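Local coordinates for protein 5'-nucleotidase SurE (Aquifex aeolicus, PDB 2WQK) that probably removes the phosphate group from nucleoside 5'-monophosphates, working with one divalent metal cation per subunit, at residues D71-G76 against R116-P121; L88-I93 against D144-V149; G96-E101 against G107-A112; K140-I145 against V162-L167; G215-A220 against S227-H232. All coordinates share one frame; numbering follows the deposited sequence.

Interaction 1: residues D71-G76 against R116-P121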
# COMPACT_ATOMS: atom_id res chain seq x y z
N ASP A 71 5.75 -10.25 13.16
CA ASP A 71 5.32 -9.39 14.29
C ASP A 71 4.48 -10.26 15.25
O ASP A 71 4.62 -10.19 16.48
CB ASP A 71 4.48 -8.22 13.84
CG ASP A 71 5.27 -7.19 12.99
OD1 ASP A 71 6.51 -7.13 13.13
OD2 ASP A 71 4.59 -6.44 12.24
N CYS A 72 3.58 -11.02 14.67
CA CYS A 72 2.65 -11.84 15.48
C CYS A 72 3.41 -12.89 16.32
O CYS A 72 3.07 -13.13 17.49
CB CYS A 72 1.59 -12.51 14.59
SG CYS A 72 0.43 -11.39 13.84
N VAL A 73 4.38 -13.56 15.69
CA VAL A 73 5.18 -14.55 16.41
C VAL A 73 5.96 -13.91 17.55
O VAL A 73 5.97 -14.40 18.68
CB VAL A 73 6.12 -15.35 15.48
CG1 VAL A 73 7.11 -16.23 16.27
CG2 VAL A 73 5.32 -16.11 14.40
N HIS A 74 6.59 -12.78 17.24
CA HIS A 74 7.41 -12.13 18.24
C HIS A 74 6.59 -11.53 19.39
O HIS A 74 6.98 -11.69 20.60
CB HIS A 74 8.35 -11.10 17.59
CG HIS A 74 9.48 -11.75 16.84
ND1 HIS A 74 10.80 -11.66 17.25
CD2 HIS A 74 9.50 -12.51 15.72
CE1 HIS A 74 11.57 -12.36 16.42
NE2 HIS A 74 10.81 -12.88 15.47
N LEU A 75 5.47 -10.88 19.06
CA LEU A 75 4.60 -10.34 20.13
C LEU A 75 3.92 -11.51 20.87
O LEU A 75 3.70 -11.45 22.09
CB LEU A 75 3.55 -9.38 19.58
CG LEU A 75 4.09 -8.02 19.10
CD1 LEU A 75 2.99 -7.19 18.47
CD2 LEU A 75 4.78 -7.21 20.25
N GLY A 76 3.54 -12.54 20.14
CA GLY A 76 2.95 -13.72 20.81
C GLY A 76 3.88 -14.33 21.84
O GLY A 76 3.49 -14.65 22.98
N ARG A 116 11.23 -20.70 14.48
CA ARG A 116 12.47 -21.46 14.57
C ARG A 116 13.65 -20.54 14.91
O ARG A 116 14.55 -20.94 15.65
CB ARG A 116 12.70 -22.29 13.29
CG ARG A 116 13.68 -23.45 13.43
CD ARG A 116 13.56 -24.27 14.72
NE ARG A 116 14.67 -23.98 15.65
CZ ARG A 116 14.86 -24.44 16.90
NH1 ARG A 116 15.95 -24.09 17.55
NH2 ARG A 116 14.00 -25.25 17.49
N ILE A 117 13.62 -19.28 14.43
CA ILE A 117 14.67 -18.29 14.80
C ILE A 117 14.67 -18.09 16.32
O ILE A 117 15.74 -17.95 16.95
CB ILE A 117 14.46 -16.95 14.09
CG1 ILE A 117 14.85 -17.11 12.63
CG2 ILE A 117 15.26 -15.77 14.74
CD1 ILE A 117 14.47 -15.91 11.74
N LEU A 118 13.47 -18.10 16.91
CA LEU A 118 13.31 -17.93 18.34
C LEU A 118 13.60 -19.20 19.13
O LEU A 118 13.46 -19.18 20.37
CB LEU A 118 11.88 -17.47 18.64
CG LEU A 118 11.57 -16.02 18.27
CD1 LEU A 118 10.09 -15.65 18.43
CD2 LEU A 118 12.40 -15.01 19.06
N GLY A 119 13.97 -20.30 18.46
CA GLY A 119 14.32 -21.52 19.16
C GLY A 119 13.16 -22.43 19.44
O GLY A 119 13.23 -23.26 20.39
N ILE A 120 12.09 -22.30 18.65
CA ILE A 120 10.87 -23.10 18.87
C ILE A 120 10.61 -23.94 17.61
O ILE A 120 10.64 -23.41 16.52
CB ILE A 120 9.63 -22.19 19.08
CG1 ILE A 120 9.88 -21.14 20.18
CG2 ILE A 120 8.40 -23.08 19.34
CD1 ILE A 120 9.03 -19.85 20.11
N PRO A 121 10.34 -25.24 17.75
CA PRO A 121 10.01 -26.07 16.59
C PRO A 121 8.77 -25.48 15.90
O PRO A 121 7.81 -25.04 16.58
CB PRO A 121 9.75 -27.45 17.18
CG PRO A 121 10.38 -27.39 18.56
CD PRO A 121 10.35 -26.01 19.01
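Leu-118 places CG beside its own backbone N (chi1 -73°), which points its two methyls at helix 69-80. His-74 has almost the same first torsion, which lays its imidazole across the path of that fork. The result is a CH-pi contact: Leu-118 CD1 sits 4.0 Å from the centroid of the His-74 ring, just 4° off the ring normal, while Leu-118 CD2 leans over the rim to lie 3.8 Å from His-74 CE1. Val-73 CG1 comes alongside at 3.7 Å from Leu-118 CD1, so this methyl is held by an aliphatic branch as well as by the ring face. Leu-118 stands where helix 107-117 ends in a Schellman motif; Gly-119 takes a phi of 88°, at which a CB would jam against the preceding carbonyl, and its N bonds to Arg-116 O at 2.9 Å. The imidazole is fixed at both nitrogens, NE2 by Glu-114 and ND1 by Glu-187 of the second subunit. Replacing the imidazole by an alanine is likely to leave Leu-118 CD1 without the surface it rests on and both glutamates without this partner. Val-73 also packs on Val-89 of strand 88-94.

Interaction 2: residues L88-I93 against D144-V149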
# COMPACT_ATOMS: atom_id res chain seq x y z
N LEU A 88 5.17 -25.56 20.02
CA LEU A 88 5.30 -25.32 18.58
C LEU A 88 4.77 -23.95 18.22
O LEU A 88 3.89 -23.41 18.90
CB LEU A 88 4.47 -26.33 17.74
CG LEU A 88 4.85 -27.82 17.78
CD1 LEU A 88 3.71 -28.74 17.25
CD2 LEU A 88 6.10 -28.09 16.99
N VAL A 89 5.38 -23.38 17.17
CA VAL A 89 4.80 -22.26 16.45
C VAL A 89 4.26 -22.84 15.15
O VAL A 89 4.97 -23.59 14.44
CB VAL A 89 5.85 -21.14 16.14
CG1 VAL A 89 5.26 -20.19 15.12
CG2 VAL A 89 6.29 -20.47 17.46
N LEU A 90 2.99 -22.52 14.86
CA LEU A 90 2.28 -23.05 13.68
C LEU A 90 1.78 -21.86 12.90
O LEU A 90 1.38 -20.87 13.48
CB LEU A 90 1.08 -23.90 14.14
CG LEU A 90 1.48 -25.08 15.06
CD1 LEU A 90 0.22 -25.81 15.58
CD2 LEU A 90 2.42 -26.07 14.39
N SER A 91 1.84 -21.95 11.58
CA SER A 91 1.43 -20.86 10.73
C SER A 91 0.57 -21.39 9.59
O SER A 91 0.99 -22.27 8.87
CB SER A 91 2.69 -20.19 10.13
OG SER A 91 2.34 -19.06 9.39
N GLY A 92 -0.64 -20.87 9.49
CA GLY A 92 -1.59 -21.33 8.47
C GLY A 92 -2.97 -21.54 9.07
O GLY A 92 -3.27 -21.00 10.14
N ILE A 93 -3.83 -22.28 8.36
CA ILE A 93 -3.62 -22.84 7.05
C ILE A 93 -3.79 -21.79 6.01
O ILE A 93 -4.82 -21.12 5.93
CB ILE A 93 -4.68 -23.94 6.74
CG1 ILE A 93 -4.62 -25.05 7.79
CG2 ILE A 93 -4.49 -24.48 5.30
CD1 ILE A 93 -5.97 -25.80 7.98
N ASP A 144 -2.93 -34.50 12.60
CA ASP A 144 -2.20 -35.77 12.57
C ASP A 144 -0.69 -35.51 12.61
O ASP A 144 0.04 -36.17 13.33
CB ASP A 144 -2.52 -36.59 11.30
CG ASP A 144 -3.92 -37.23 11.32
OD1 ASP A 144 -4.57 -37.32 12.40
OD2 ASP A 144 -4.38 -37.60 10.22
N ILE A 145 -0.25 -34.54 11.82
CA ILE A 145 1.18 -34.19 11.77
C ILE A 145 1.66 -33.61 13.09
O ILE A 145 2.71 -34.02 13.58
CB ILE A 145 1.44 -33.26 10.54
CG1 ILE A 145 1.25 -34.03 9.22
CG2 ILE A 145 2.81 -32.60 10.66
CD1 ILE A 145 1.27 -33.13 8.01
N VAL A 146 0.89 -32.67 13.64
CA VAL A 146 1.27 -32.07 14.93
C VAL A 146 1.40 -33.15 16.01
O VAL A 146 2.37 -33.16 16.79
CB VAL A 146 0.32 -30.93 15.35
CG1 VAL A 146 0.66 -30.46 16.75
CG2 VAL A 146 0.43 -29.76 14.36
N LYS A 147 0.44 -34.08 16.02
CA LYS A 147 0.52 -35.15 17.03
C LYS A 147 1.82 -35.94 16.94
O LYS A 147 2.52 -36.15 17.95
CB LYS A 147 -0.69 -36.07 16.95
CG LYS A 147 -0.75 -36.99 18.14
CD LYS A 147 -2.01 -37.86 18.07
CE LYS A 147 -2.02 -38.80 19.29
NZ LYS A 147 -3.24 -39.68 19.32
N LYS A 148 2.20 -36.30 15.72
CA LYS A 148 3.44 -37.03 15.52
C LYS A 148 4.68 -36.20 15.87
O LYS A 148 5.62 -36.69 16.50
CB LYS A 148 3.54 -37.55 14.08
CG LYS A 148 2.47 -38.62 13.71
CD LYS A 148 2.71 -39.14 12.29
CE LYS A 148 1.73 -40.23 11.83
NZ LYS A 148 2.10 -41.54 12.42
N VAL A 149 4.67 -34.92 15.51
CA VAL A 149 5.82 -34.08 15.79
C VAL A 149 6.00 -33.89 17.30
O VAL A 149 7.12 -33.83 17.82
CB VAL A 149 5.66 -32.73 15.06
CG1 VAL A 149 6.65 -31.68 15.60
CG2 VAL A 149 5.85 -32.96 13.54
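Leu-88 and Val-146 make the tightest approach between strand 88-93 and helix 144-149, with Leu-88 CD1 only 3.5 Å from Val-146 CG1, the two side chains lying alongside and pointing opposite ways. The other methyl of the leucine, Leu-88 CD2, slants across to Val-149 CG1 at 3.9 Å, so its fork serves residues from successive turns of the helix. Leu-90 meets the helix differently: it comes tip to tip with Val-146, its CD1 lying 4.1 Å from Val-146 CG2. With Val-146 CG1 anti to the backbone N (chi1 173°), CG1 is directed at Leu-88 and CG2 at Leu-90.

Around this apolar core, Leu-90 is flanked by Phe-4 and Leu-6 of strand 3-7 and by Ile-123 and Phe-125 of strand 122-128, and Phe-4 and Phe-125 also bear on Val-146. Tyr-246 of the second subunit packs on Val-149. The strand itself is pinned by backbone bonds to both neighbours, strands 3-7 and 122-128. Strand and helix axes run nearly antiparallel, at 161° and 11.4 Å apart at closest approach, which is the helix-on-sheet packing of a Rossmann-like alpha/beta fold, here on the central parallel strands of SurE.

Interaction 3: residues G96-E101 against G107-A112; sequences GPNLGE and GTVSGA. With SO4 (sulfate ion), chain C.
Asn-98 and Thr-108 converge on one sulfate ion, held at the N-terminal end of helix 107-117, an anion site made of helix-end amides and side-chain donors. The ion probably comes from the crystallisation liquor, and its place beside the metal site is consistent with that of a substrate phosphate. The two side chains pass at a slant: Asn-98 ND2 lies 3.9 Å from Thr-108 CB without bonding to it, and both residues turn their donors on sulfate O3. Asn-98 ND2 reaches O3 at 3.2 Å through a bent bond (137° at the hydrogen). Thr-108 grips the same oxygen twice, its N at 3.0 Å and its OG1 at 2.9 Å, because chi1 of -58° brings the hydroxyl beside the backbone N. Gly-107 N holds sulfate O4 at 2.9 Å, and Ser-106 OG adds a further bond; the helix end would probably favour the negative charge.

Behind the amide, Asn-98 CB rests 4.0 Å from Val-109 CG2, and Ser-126 OG takes a second bond from Asn-98 ND2. An aspartate in place of Asn-98 would probably lose the amide donor to both the sulfate and Ser-126 and set a negative charge against the anion. Asn-94, which binds the sodium ion with Asp-10 and Ser-40, makes a weak bond to Thr-108 OG1. In the first turn, Ser-110 OG bonds to Gly-107 O at 2.9 Å, tilted 35° from the carbonyl plane, and approaches from the same face as Gly-111 N.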
# COMPACT_ATOMS: atom_id res chain seq x y z
N GLY A 96 -4.03 -20.98 -0.09
CA GLY A 96 -3.31 -21.21 -1.32
C GLY A 96 -1.97 -21.85 -0.99
O GLY A 96 -1.54 -21.85 0.17
N PRO A 97 -1.33 -22.44 -2.00
CA PRO A 97 -0.08 -23.17 -1.77
C PRO A 97 1.14 -22.30 -1.55
O PRO A 97 1.16 -21.13 -1.95
CB PRO A 97 0.09 -24.00 -3.03
CG PRO A 97 -0.59 -23.18 -4.06
CD PRO A 97 -1.74 -22.45 -3.40
N ASN A 98 2.16 -22.92 -0.95
CA ASN A 98 3.50 -22.33 -0.86
C ASN A 98 4.53 -23.40 -1.19
O ASN A 98 5.00 -24.15 -0.32
CB ASN A 98 3.69 -21.75 0.53
CG ASN A 98 2.96 -20.43 0.67
OD1 ASN A 98 3.27 -19.45 -0.03
ND2 ASN A 98 1.96 -20.38 1.57
N LEU A 99 4.80 -23.51 -2.50
CA LEU A 99 5.61 -24.55 -3.07
C LEU A 99 6.83 -23.97 -3.80
O LEU A 99 6.81 -22.84 -4.31
CB LEU A 99 4.78 -25.31 -4.12
CG LEU A 99 3.60 -26.07 -3.53
CD1 LEU A 99 2.52 -26.35 -4.60
CD2 LEU A 99 4.02 -27.36 -2.83
N GLY A 100 7.84 -24.81 -3.87
CA GLY A 100 8.96 -24.53 -4.75
C GLY A 100 9.66 -23.23 -4.43
O GLY A 100 9.79 -22.81 -3.28
N GLU A 101 10.06 -22.55 -5.49
CA GLU A 101 10.83 -21.31 -5.40
C GLU A 101 10.09 -20.21 -4.69
O GLU A 101 10.69 -19.29 -4.07
CB GLU A 101 11.17 -20.79 -6.81
CG GLU A 101 12.10 -21.69 -7.57
CD GLU A 101 13.39 -21.99 -6.81
OE1 GLU A 101 13.67 -21.33 -5.78
OE2 GLU A 101 14.13 -22.89 -7.25
N GLY A 107 4.48 -15.25 3.40
CA GLY A 107 4.26 -14.81 4.77
C GLY A 107 3.95 -15.98 5.69
O GLY A 107 4.32 -15.97 6.87
N THR A 108 3.22 -16.97 5.17
CA THR A 108 2.91 -18.13 6.00
C THR A 108 4.21 -18.84 6.40
O THR A 108 4.43 -19.15 7.57
CB THR A 108 1.97 -19.11 5.27
OG1 THR A 108 0.78 -18.40 4.91
CG2 THR A 108 1.62 -20.34 6.15
N VAL A 109 5.08 -19.06 5.42
CA VAL A 109 6.34 -19.73 5.70
C VAL A 109 7.20 -18.88 6.67
O VAL A 109 7.81 -19.40 7.58
CB VAL A 109 7.10 -20.10 4.41
CG1 VAL A 109 8.43 -20.75 4.74
CG2 VAL A 109 6.26 -21.03 3.57
N SER A 110 7.22 -17.58 6.46
CA SER A 110 8.07 -16.72 7.30
C SER A 110 7.63 -16.73 8.77
O SER A 110 8.48 -16.64 9.67
CB SER A 110 8.14 -15.30 6.74
OG SER A 110 6.94 -14.62 6.84
N GLY A 111 6.32 -16.91 9.01
CA GLY A 111 5.87 -17.07 10.42
C GLY A 111 6.53 -18.28 11.07
O GLY A 111 7.00 -18.22 12.21
N ALA A 112 6.53 -19.42 10.37
CA ALA A 112 7.19 -20.62 10.91
C ALA A 112 8.71 -20.39 11.06
O ALA A 112 9.31 -20.76 12.06
CB ALA A 112 6.89 -21.86 10.09
S SO4 C . 1.26 -16.20 1.89
O1 SO4 C . 0.39 -16.57 0.78
O2 SO4 C . 0.40 -15.57 2.93
O3 SO4 C . 1.85 -17.35 2.48
O4 SO4 C . 2.32 -15.23 1.47

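Interaction 4: residues K140-I145 against V162-L167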
# COMPACT_ATOMS: atom_id res chain seq x y z
N LYS A 140 -7.68 -31.76 9.57
CA LYS A 140 -7.54 -33.11 10.14
C LYS A 140 -6.14 -33.68 9.91
O LYS A 140 -5.55 -34.25 10.82
CB LYS A 140 -8.59 -34.06 9.55
CG LYS A 140 -10.02 -33.64 9.88
CD LYS A 140 -11.04 -34.49 9.13
CE LYS A 140 -12.44 -34.06 9.45
NZ LYS A 140 -13.41 -34.83 8.57
N VAL A 141 -5.58 -33.50 8.70
CA VAL A 141 -4.25 -34.03 8.48
C VAL A 141 -3.19 -33.14 9.19
O VAL A 141 -2.20 -33.65 9.68
CB VAL A 141 -3.97 -34.38 7.03
CG1 VAL A 141 -3.71 -33.17 6.24
CG2 VAL A 141 -2.82 -35.43 6.95
N CYS A 142 -3.46 -31.84 9.31
CA CYS A 142 -2.52 -30.97 10.05
C CYS A 142 -2.37 -31.47 11.50
O CYS A 142 -1.26 -31.54 12.05
CB CYS A 142 -2.95 -29.51 10.02
SG CYS A 142 -3.01 -28.82 8.36
N VAL A 143 -3.51 -31.81 12.13
CA VAL A 143 -3.47 -32.27 13.50
C VAL A 143 -2.75 -33.64 13.60
O VAL A 143 -2.01 -33.86 14.53
CB VAL A 143 -4.86 -32.22 14.14
CG1 VAL A 143 -4.85 -32.81 15.54
CG2 VAL A 143 -5.33 -30.77 14.14
N ASP A 144 -2.93 -34.50 12.60
CA ASP A 144 -2.20 -35.77 12.57
C ASP A 144 -0.69 -35.51 12.61
O ASP A 144 0.04 -36.17 13.33
CB ASP A 144 -2.52 -36.59 11.30
CG ASP A 144 -3.92 -37.23 11.32
OD1 ASP A 144 -4.57 -37.32 12.40
OD2 ASP A 144 -4.38 -37.60 10.22
N ILE A 145 -0.25 -34.54 11.82
CA ILE A 145 1.18 -34.19 11.77
C ILE A 145 1.66 -33.61 13.09
O ILE A 145 2.71 -34.02 13.58
CB ILE A 145 1.44 -33.26 10.54
CG1 ILE A 145 1.25 -34.03 9.22
CG2 ILE A 145 2.81 -32.60 10.66
CD1 ILE A 145 1.27 -33.13 8.01
N VAL A 162 4.53 -27.50 4.96
CA VAL A 162 3.54 -28.55 4.63
C VAL A 162 2.50 -27.99 3.68
O VAL A 162 1.96 -26.90 3.93
CB VAL A 162 2.85 -29.07 5.92
CG1 VAL A 162 1.84 -30.17 5.58
CG2 VAL A 162 3.90 -29.57 6.92
N ASN A 163 2.25 -28.71 2.57
CA ASN A 163 1.17 -28.34 1.65
C ASN A 163 0.21 -29.53 1.59
O ASN A 163 0.67 -30.68 1.47
CB ASN A 163 1.69 -28.02 0.25
CG ASN A 163 2.31 -26.63 0.18
OD1 ASN A 163 1.66 -25.68 -0.28
ND2 ASN A 163 3.59 -26.50 0.66
N ILE A 164 -1.08 -29.23 1.64
CA ILE A 164 -2.11 -30.28 1.66
C ILE A 164 -3.05 -30.11 0.49
O ILE A 164 -3.60 -29.04 0.29
CB ILE A 164 -2.94 -30.24 2.96
CG1 ILE A 164 -2.07 -30.17 4.22
CG2 ILE A 164 -3.95 -31.41 3.02
CD1 ILE A 164 -1.76 -28.70 4.69
N PRO A 165 -3.24 -31.18 -0.30
CA PRO A 165 -4.23 -31.12 -1.38
C PRO A 165 -5.65 -30.82 -0.91
O PRO A 165 -6.02 -31.19 0.20
CB PRO A 165 -4.22 -32.56 -1.94
CG PRO A 165 -3.09 -33.23 -1.47
CD PRO A 165 -2.57 -32.48 -0.24
N ASN A 166 -6.43 -30.18 -1.77
CA ASN A 166 -7.81 -29.87 -1.46
C ASN A 166 -8.69 -31.08 -1.70
O ASN A 166 -9.41 -31.14 -2.70
CB ASN A 166 -8.30 -28.69 -2.28
CG ASN A 166 -9.65 -28.20 -1.84
OD1 ASN A 166 -10.01 -28.37 -0.69
ND2 ASN A 166 -10.39 -27.56 -2.75
N LEU A 167 -8.58 -32.03 -0.80
CA LEU A 167 -9.34 -33.27 -0.85
C LEU A 167 -9.98 -33.55 0.49
O LEU A 167 -9.51 -33.11 1.55
CB LEU A 167 -8.39 -34.42 -1.17
CG LEU A 167 -7.74 -34.47 -2.54
CD1 LEU A 167 -6.61 -35.50 -2.59
CD2 LEU A 167 -8.77 -34.76 -3.63
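Val-141 and Ile-164 form the close-packed centre of the contact between helix 140-145 and the strand that begins segment 162-167. The side chains lie antiparallel and side by side, Val-141 CG1 lying 3.7 Å from Ile-164 CG2 and 4.0 Å from Ile-164 CG1. That methyl of the valine occupies the crowded position between backbone N and carbonyl carbon (chi1 76°), and it is the branch that touches the isoleucine. Ile-164 in turn swings its far end out of a staggered setting, with chi2 at 92°, and its CD1 comes 3.9 Å from Cys-142 SG. The isoleucine therefore fits against two consecutive helix residues. One turn further along, Ile-145 meets the strand tip to tip, its CD1 3.9 Å from Val-162 CG1. All five side chains are buried and apolar in their contact; no hydrogen bond crosses between the segments.

Away from the strand the helix is more polar and partly open to solvent at Lys-140 and Asp-144. These two turn to partners elsewhere: Lys-140 makes a salt bridge with Glu-137, and Asp-144 OD2 a hydrogen bond with Tyr-169 OH. Just after the strand, Asn-166 is the centre of an inverse gamma turn.

The two axes run at 144°, with a closest approach of 10.0 Å, within the beta-alpha-beta unit of strand 122-128, helix 135-152 and strand 158-165. Phe-125 of the first strand touches both Cys-142 and Val-162, Val-226 of strand 225-232 extends the apolar surface on the other flank, and helix 15-24 packs against Cys-142 and Val-143.

Interaction 5: residues G215-A220 against S227-H232; sequences GTDYWA and SVTPLH
Asp-217 touches strand 227-232 first through CB, which lies 3.2 Å from Ser-227 OG and 3.9 Å from Thr-229 OG1. From there CG takes the position between the backbone N and the carbonyl carbon (chi1 51°), which curls the carboxylate back toward the start of the helix. Asp-217 OD1 accepts from Tyr-218 N at 2.8 Å, the amide coming from above the carboxylate plane, 37° out of it, and accepts a second bond from Gly-181 N. OD2 receives Gly-100 N and a water, the latter at 2.7 Å from Asp-217 OD2; that water also bonds to Thr-229 OG1, making a bridge between helix and strand where no direct hydrogen bond exists. These four partners hold the buried carboxylate at both oxygens. The hydroxyls of Ser-227 and Thr-229 both bond to Thr-178 OG1, and Ala-220 CB closes the apolar part of the contact 4.0 Å from Ser-227 CB. Thr-216 is the N-cap, its OG1 accepting from Trp-219 N at 3.1 Å. The short helix 217-222 thus folds back on the strand that follows it, 225-232, which lies in the mixed sheet between the antiparallel strand 158-165 and the parallel strand 174-177.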
# COMPACT_ATOMS: atom_id res chain seq x y z
N GLY A 215 9.32 -36.74 -6.10
CA GLY A 215 10.23 -36.38 -4.99
C GLY A 215 10.06 -34.93 -4.57
O GLY A 215 10.44 -34.57 -3.46
N THR A 216 9.48 -34.11 -5.44
CA THR A 216 9.25 -32.70 -5.14
C THR A 216 7.92 -32.43 -4.41
O THR A 216 6.96 -33.24 -4.48
CB THR A 216 9.28 -31.81 -6.38
OG1 THR A 216 8.17 -32.13 -7.25
CG2 THR A 216 10.62 -31.91 -7.12
N ASP A 217 7.85 -31.28 -3.76
CA ASP A 217 6.61 -30.81 -3.15
C ASP A 217 5.46 -30.73 -4.16
O ASP A 217 4.35 -31.21 -3.91
CB ASP A 217 6.84 -29.48 -2.38
CG ASP A 217 7.55 -28.36 -3.18
OD1 ASP A 217 7.87 -28.53 -4.39
OD2 ASP A 217 7.72 -27.28 -2.53
N TYR A 218 5.74 -30.15 -5.32
CA TYR A 218 4.71 -30.03 -6.37
C TYR A 218 4.17 -31.39 -6.76
O TYR A 218 2.95 -31.60 -6.85
CB TYR A 218 5.29 -29.40 -7.63
CG TYR A 218 5.61 -27.95 -7.59
CD1 TYR A 218 4.62 -27.00 -7.73
CD2 TYR A 218 6.93 -27.53 -7.47
CE1 TYR A 218 4.94 -25.63 -7.73
CE2 TYR A 218 7.23 -26.21 -7.47
CZ TYR A 218 6.24 -25.26 -7.63
OH TYR A 218 6.62 -23.95 -7.59
N TRP A 219 5.07 -32.34 -7.02
CA TRP A 219 4.59 -33.67 -7.49
C TRP A 219 3.68 -34.30 -6.45
O TRP A 219 2.62 -34.87 -6.78
CB TRP A 219 5.76 -34.61 -7.81
CG TRP A 219 5.35 -35.92 -8.42
CD1 TRP A 219 5.36 -36.24 -9.76
CD2 TRP A 219 4.86 -37.09 -7.73
NE1 TRP A 219 4.88 -37.52 -9.92
CE2 TRP A 219 4.60 -38.07 -8.70
CE3 TRP A 219 4.64 -37.40 -6.39
CZ2 TRP A 219 4.07 -39.31 -8.38
CZ3 TRP A 219 4.12 -38.66 -6.07
CH2 TRP A 219 3.86 -39.60 -7.05
N ALA A 220 4.05 -34.20 -5.17
CA ALA A 220 3.28 -34.86 -4.11
C ALA A 220 1.85 -34.32 -4.13
O ALA A 220 0.89 -35.11 -4.19
CB ALA A 220 3.95 -34.62 -2.73
N SER A 227 2.56 -32.94 1.16
CA SER A 227 3.98 -32.69 1.05
C SER A 227 4.50 -32.10 2.35
O SER A 227 3.97 -31.09 2.80
CB SER A 227 4.22 -31.64 -0.05
OG SER A 227 5.53 -31.12 0.00
N VAL A 228 5.58 -32.69 2.87
CA VAL A 228 6.28 -32.11 4.03
C VAL A 228 7.75 -31.93 3.63
O VAL A 228 8.45 -32.91 3.44
CB VAL A 228 6.18 -33.00 5.28
CG1 VAL A 228 6.92 -32.33 6.44
CG2 VAL A 228 4.71 -33.37 5.66
N THR A 229 8.20 -30.67 3.51
CA THR A 229 9.58 -30.38 3.15
C THR A 229 10.31 -29.81 4.38
O THR A 229 9.85 -28.83 4.96
CB THR A 229 9.67 -29.31 2.06
OG1 THR A 229 8.88 -29.70 0.92
CG2 THR A 229 11.15 -29.03 1.64
N PRO A 230 11.45 -30.41 4.75
CA PRO A 230 12.28 -29.85 5.81
C PRO A 230 13.14 -28.75 5.18
O PRO A 230 13.88 -29.00 4.21
CB PRO A 230 13.15 -31.02 6.27
CG PRO A 230 13.31 -31.87 5.04
CD PRO A 230 12.07 -31.63 4.16
N LEU A 231 13.01 -27.54 5.70
CA LEU A 231 13.74 -26.37 5.19
C LEU A 231 14.86 -26.02 6.16
O LEU A 231 14.69 -26.05 7.39
CB LEU A 231 12.80 -25.17 5.11
CG LEU A 231 11.58 -25.28 4.18
CD1 LEU A 231 10.68 -24.02 4.24
CD2 LEU A 231 12.07 -25.55 2.74
N HIS A 232 15.99 -25.59 5.57
CA HIS A 232 17.06 -24.99 6.33
C HIS A 232 16.64 -23.66 6.92
O HIS A 232 16.06 -22.84 6.22
CB HIS A 232 18.26 -24.67 5.41
CG HIS A 232 19.12 -25.83 5.07
ND1 HIS A 232 19.94 -26.45 5.97
CD2 HIS A 232 19.38 -26.39 3.86
CE1 HIS A 232 20.63 -27.39 5.34
NE2 HIS A 232 20.31 -27.37 4.06
O HOH W 1 7.59 -27.42 0.16

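Interaction 3 is the one at the metal site: the side chain of Thr-108 is about 5 Å from the bound sodium ion, whereas that of Ile-164 in interaction 4 is about 13 Å away. Interactions 1 and 3 share helix 107-117, which Ser-91 OG of interaction 2 fastens at Thr-108 O (2.8 Å). Interactions 2 and 4 use overlapping parts of helix 135-152, sharing Asp-144 and Ile-145, with centres about 10 Å apart. On the far flank, Asn-163 N is 3.0 Å from Ser-227 O, joining interactions 4 and 5 through adjacent strands. The loop 96-101 is held by both: Asn-98 N meets Asn-163 OD1 at 2.9 Å, and Gly-100 N meets Asp-217 OD2 at 2.8 Å.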